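PDB 3FXG: rhamnonate dehydratase from Gibberella zeae PH-1, which probably dehydrates L-rhamnonate to its 2-keto-3-deoxy acid in a magnesium-dependent reaction, as a member of the enolase superfamily. Local coordinates for residues A[26-31]-A[325-330]; A[344-349]-A[367-372]. All blocks are in the same frame, centred on the assembly; numbering follows the deposited sequence.

Contact 1: residues A[26-31]-A[325-330]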
# COMPACT_ATOMS: atom_id res chain seq x y z
N GLY A 26 19.26 -24.55 -32.63
CA GLY A 26 18.45 -23.65 -31.83
C GLY A 26 18.77 -22.16 -31.82
O GLY A 26 17.92 -21.37 -31.40
N ASP A 27 19.96 -21.76 -32.26
CA ASP A 27 20.30 -20.34 -32.26
C ASP A 27 19.66 -19.60 -33.43
O ASP A 27 20.22 -19.55 -34.53
CB ASP A 27 21.82 -20.15 -32.29
CG ASP A 27 22.23 -18.71 -31.99
OD1 ASP A 27 21.36 -17.82 -32.03
OD2 ASP A 27 23.43 -18.48 -31.72
N TYR A 28 18.49 -19.03 -33.18
CA TYR A 28 17.72 -18.29 -34.19
C TYR A 28 18.50 -17.21 -34.93
O TYR A 28 18.27 -16.97 -36.12
CB TYR A 28 16.53 -17.58 -33.54
CG TYR A 28 15.71 -18.40 -32.58
CD1 TYR A 28 14.82 -19.37 -33.03
CD2 TYR A 28 15.79 -18.16 -31.20
CE1 TYR A 28 14.02 -20.08 -32.13
CE2 TYR A 28 15.00 -18.86 -30.30
CZ TYR A 28 14.12 -19.82 -30.77
OH TYR A 28 13.31 -20.48 -29.87
N HIS A 29 19.42 -16.55 -34.24
CA HIS A 29 20.16 -15.45 -34.84
C HIS A 29 21.52 -15.76 -35.45
O HIS A 29 22.19 -14.86 -35.95
CB HIS A 29 20.30 -14.32 -33.82
CG HIS A 29 19.04 -14.05 -33.07
ND1 HIS A 29 18.77 -14.61 -31.84
CD2 HIS A 29 17.93 -13.33 -33.41
CE1 HIS A 29 17.55 -14.26 -31.45
NE2 HIS A 29 17.03 -13.49 -32.39
N ASN A 30 21.92 -17.03 -35.42
CA ASN A 30 23.19 -17.42 -36.01
C ASN A 30 22.87 -17.83 -37.45
O ASN A 30 22.91 -19.01 -37.79
CB ASN A 30 23.81 -18.59 -35.25
CG ASN A 30 25.15 -18.99 -35.81
OD1 ASN A 30 26.01 -18.15 -36.05
ND2 ASN A 30 25.34 -20.29 -36.02
N VAL A 31 22.55 -16.84 -38.27
CA VAL A 31 22.20 -17.09 -39.67
C VAL A 31 23.09 -16.37 -40.67
O VAL A 31 23.92 -15.54 -40.30
CB VAL A 31 20.73 -16.69 -39.94
CG1 VAL A 31 19.80 -17.51 -39.06
CG2 VAL A 31 20.54 -15.20 -39.67
N HIS A 325 8.23 -17.95 -26.84
CA HIS A 325 8.96 -17.35 -27.94
C HIS A 325 9.46 -18.40 -28.92
O HIS A 325 10.31 -19.22 -28.56
CB HIS A 325 10.14 -16.54 -27.37
CG HIS A 325 11.15 -16.13 -28.39
ND1 HIS A 325 12.13 -16.98 -28.85
CD2 HIS A 325 11.34 -14.96 -29.04
CE1 HIS A 325 12.88 -16.35 -29.74
NE2 HIS A 325 12.42 -15.12 -29.87
N ALA A 326 8.93 -18.38 -30.14
CA ALA A 326 9.31 -19.32 -31.19
C ALA A 326 9.40 -20.74 -30.64
O ALA A 326 8.39 -21.33 -30.26
CB ALA A 326 10.64 -18.90 -31.81
N SER A 327 10.62 -21.29 -30.62
CA SER A 327 10.90 -22.62 -30.07
C SER A 327 10.51 -23.88 -30.85
O SER A 327 10.86 -24.99 -30.44
CB SER A 327 10.32 -22.72 -28.65
OG SER A 327 10.89 -21.75 -27.80
N GLY A 328 9.81 -23.73 -31.97
CA GLY A 328 9.43 -24.89 -32.75
C GLY A 328 8.65 -25.97 -32.00
O GLY A 328 7.87 -25.65 -31.11
N PRO A 329 8.84 -27.25 -32.33
CA PRO A 329 8.15 -28.37 -31.68
C PRO A 329 8.21 -28.36 -30.15
O PRO A 329 7.28 -28.82 -29.48
CB PRO A 329 8.83 -29.59 -32.27
CG PRO A 329 9.12 -29.14 -33.67
CD PRO A 329 9.68 -27.75 -33.45
N TYR A 330 9.29 -27.84 -29.59
CA TYR A 330 9.42 -27.79 -28.13
C TYR A 330 8.31 -26.91 -27.57
O TYR A 330 7.86 -27.11 -26.44
CB TYR A 330 10.79 -27.25 -27.74
CG TYR A 330 11.92 -28.03 -28.36
CD1 TYR A 330 11.94 -29.42 -28.32
CD2 TYR A 330 12.97 -27.37 -29.01
CE1 TYR A 330 12.96 -30.15 -28.92
CE2 TYR A 330 14.00 -28.09 -29.62
CZ TYR A 330 13.98 -29.48 -29.57
OH TYR A 330 14.98 -30.20 -30.18
O HOH W 1 14.16 -13.79 -31.71
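Tyr28 meets His325, Ala326 and Ser327 with its ring and hydroxyl. Its CG stands anti to the carbonyl carbon (chi1 -46°), and the CB bond already heads for 325-330. Gly26 O, from its own segment, lies over one face of the ring. Further out, Tyr28 CE2 comes within 3.3 Å of His325 CE1. The edge of the imidazole turns to the face of the tyrosine in an offset edge-to-face pair, planes at 74°. On that same side of the ring plane, opposite Gly26 O, the methyl CB of Ala326 comes obliquely to 3.6 Å from Tyr28 CE1. At the tip, Ser327 N lies 2.9 Å from Tyr28 OH, at best a weak and doubtful hydrogen bond, as the hydroxyl is less surely placed; its main partner is Asp298, which also binds His325 ND1. A water joins the two histidines, 3.0 Å from His29 NE2 and 2.9 Å from His325 NE2. The His325 side chain is about 4 Å from the bound magnesium ion, so the contact borders the site of Asp222, Glu248 and Glu275. The loop between strand 11-19 and helix 36-39 thus reaches the turn into helix 329-335, where Gly328 is the N-cap.

Contact 2: residues A[344-349]-A[367-372]; sequences QEYLAN and EPIPTK
Strand 344-347 faces the irregular segment 367-372 across a gap of 7.8 Å between the CA atoms of Tyr346 and Pro370, and the contact between them is made by side chains. Tyr346 carries the contact. Its CG is anti to the backbone N (chi1 -161°), which sends the ring out from the strand toward Pro370. The proline ring lies over one face of the tyrosine. Pro370 CG is 3.8 Å from the centroid of the Tyr346 ring and 26° off its normal, a CH-pi contact displaced toward the CD1 side. Next to it, Pro370 CD touches Tyr346 CE1 at 3.4 Å. Both proline carbons therefore press on the same half of the aromatic ring. Pro370 is also the centre of an inverse gamma turn, with a weak bond from Thr371 N to Ile369 O.

Ile369 meets the outer end of the tyrosine with its methyl branch. Its CG2 lies 3.7 Å from Tyr346 OH and 4.0 Å from Tyr346 CZ, at an oblique angle to the ring. The extended chain of Glu367 comes from the opposite direction, but Glu367 OE2 stays 3.8 Å from Tyr346 OH. The polar ends are held elsewhere: the hydroxyl bonds to Leu357 O, while the two carboxylate oxygens take the backbone N-H groups of Val359 and Phe360. These bonds link the intervening loop to both segments.

Phe166 of strand 163-169 touches both Tyr346 and Pro370. Strand 344-347 pairs in parallel with strand 163-169, the first of the barrel, which pairs antiparallel with strand 374-376 as well. This is consistent with closure of the TIM-type barrel of the enolase superfamily; here segment 367-372 packs beside that junction.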
# COMPACT_ATOMS: atom_id res chain seq x y z
N GLN A 344 0.44 -19.64 -30.92
CA GLN A 344 1.87 -19.79 -31.06
C GLN A 344 2.53 -18.78 -32.00
O GLN A 344 1.91 -18.29 -32.93
CB GLN A 344 2.17 -21.21 -31.55
CG GLN A 344 3.61 -21.43 -31.95
CD GLN A 344 4.44 -21.98 -30.83
OE1 GLN A 344 5.65 -21.80 -30.80
NE2 GLN A 344 3.80 -22.68 -29.90
N GLU A 345 3.80 -18.50 -31.73
CA GLU A 345 4.55 -17.59 -32.57
C GLU A 345 5.42 -18.39 -33.54
O GLU A 345 5.91 -19.47 -33.21
CB GLU A 345 5.48 -16.71 -31.73
CG GLU A 345 6.57 -16.03 -32.56
CD GLU A 345 7.55 -15.22 -31.73
OE1 GLU A 345 7.97 -15.71 -30.66
OE2 GLU A 345 7.92 -14.11 -32.16
N TYR A 346 5.58 -17.85 -34.74
CA TYR A 346 6.46 -18.47 -35.71
C TYR A 346 7.33 -17.34 -36.22
O TYR A 346 6.83 -16.37 -36.79
CB TYR A 346 5.72 -19.10 -36.89
CG TYR A 346 6.62 -20.09 -37.60
CD1 TYR A 346 6.83 -21.36 -37.07
CD2 TYR A 346 7.33 -19.72 -38.74
CE1 TYR A 346 7.72 -22.25 -37.65
CE2 TYR A 346 8.23 -20.61 -39.34
CZ TYR A 346 8.42 -21.87 -38.79
OH TYR A 346 9.29 -22.77 -39.35
N LEU A 347 8.63 -17.46 -35.98
CA LEU A 347 9.58 -16.44 -36.40
C LEU A 347 9.96 -16.71 -37.85
O LEU A 347 10.65 -17.68 -38.15
CB LEU A 347 10.82 -16.51 -35.50
CG LEU A 347 11.88 -15.40 -35.58
CD1 LEU A 347 12.89 -15.59 -34.45
CD2 LEU A 347 12.58 -15.44 -36.93
N ALA A 348 9.47 -15.86 -38.76
CA ALA A 348 9.76 -16.01 -40.18
C ALA A 348 11.27 -16.15 -40.37
O ALA A 348 12.02 -15.20 -40.16
CB ALA A 348 9.25 -14.81 -40.96
N ASN A 349 11.71 -17.34 -40.76
CA ASN A 349 13.13 -17.58 -40.93
C ASN A 349 13.61 -17.43 -42.37
O ASN A 349 14.76 -17.75 -42.69
CB ASN A 349 13.47 -18.97 -40.40
CG ASN A 349 12.69 -20.06 -41.08
OD1 ASN A 349 11.47 -19.97 -41.23
ND2 ASN A 349 13.39 -21.10 -41.51
N GLU A 367 10.63 -31.34 -39.59
CA GLU A 367 10.08 -30.35 -38.68
C GLU A 367 8.72 -29.90 -39.21
O GLU A 367 8.59 -29.53 -40.37
CB GLU A 367 11.02 -29.14 -38.60
CG GLU A 367 10.65 -28.13 -37.52
CD GLU A 367 11.47 -26.85 -37.61
OE1 GLU A 367 12.72 -26.93 -37.66
OE2 GLU A 367 10.87 -25.76 -37.64
N PRO A 368 7.67 -29.97 -38.37
CA PRO A 368 6.34 -29.55 -38.82
C PRO A 368 6.34 -28.02 -38.93
O PRO A 368 6.71 -27.33 -37.98
CB PRO A 368 5.42 -30.06 -37.72
CG PRO A 368 6.29 -29.96 -36.50
CD PRO A 368 7.62 -30.49 -36.99
N ILE A 369 5.93 -27.50 -40.08
CA ILE A 369 5.92 -26.05 -40.29
C ILE A 369 4.54 -25.50 -40.62
O ILE A 369 3.80 -26.08 -41.41
CB ILE A 369 6.91 -25.68 -41.42
CG1 ILE A 369 8.33 -26.07 -41.00
CG2 ILE A 369 6.85 -24.18 -41.71
CD1 ILE A 369 9.34 -25.96 -42.11
N PRO A 370 4.17 -24.36 -40.00
CA PRO A 370 2.86 -23.74 -40.23
C PRO A 370 2.76 -22.95 -41.54
O PRO A 370 2.53 -21.74 -41.52
CB PRO A 370 2.69 -22.87 -39.00
CG PRO A 370 4.07 -22.37 -38.78
CD PRO A 370 4.91 -23.63 -38.96
N THR A 371 2.93 -23.64 -42.66
CA THR A 371 2.85 -23.01 -43.97
C THR A 371 1.48 -22.36 -44.21
O THR A 371 1.37 -21.41 -44.99
CB THR A 371 3.12 -24.04 -45.09
OG1 THR A 371 4.49 -24.47 -45.02
CG2 THR A 371 2.87 -23.43 -46.46
N LYS A 372 0.46 -22.87 -43.54
CA LYS A 372 -0.90 -22.34 -43.67
C LYS A 372 -1.31 -21.52 -42.45
O LYS A 372 -2.48 -21.18 -42.29
CB LYS A 372 -1.91 -23.48 -43.85
CG LYS A 372 -1.68 -24.37 -45.07
CD LYS A 372 -2.69 -25.51 -45.07
CE LYS A 372 -2.49 -26.45 -46.25
NZ LYS A 372 -1.15 -27.10 -46.22

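From the N terminus, the chain first leaves strand 11-19 and enters the loop with residues 26-31. Contact 1 closes only 294 residues later, when 325-330 comes back to that loop, so it encloses much of the N-terminal domain and most of the barrel. Contact 2 opens soon after, beyond helix 329-335, and closes a short excursion of 17 residues without helix or strand. The two follow in series; neither nests in nor crosses the other. They still touch: Glu345 OE1 probably accepts a hydrogen bond from Ala326 N, and Pro329 packs on Pro368. Contact 1 ties the N-terminal part to the metal-site side of the barrel, while contact 2 joins strand 344-347 to the chain approaching strand 374-376.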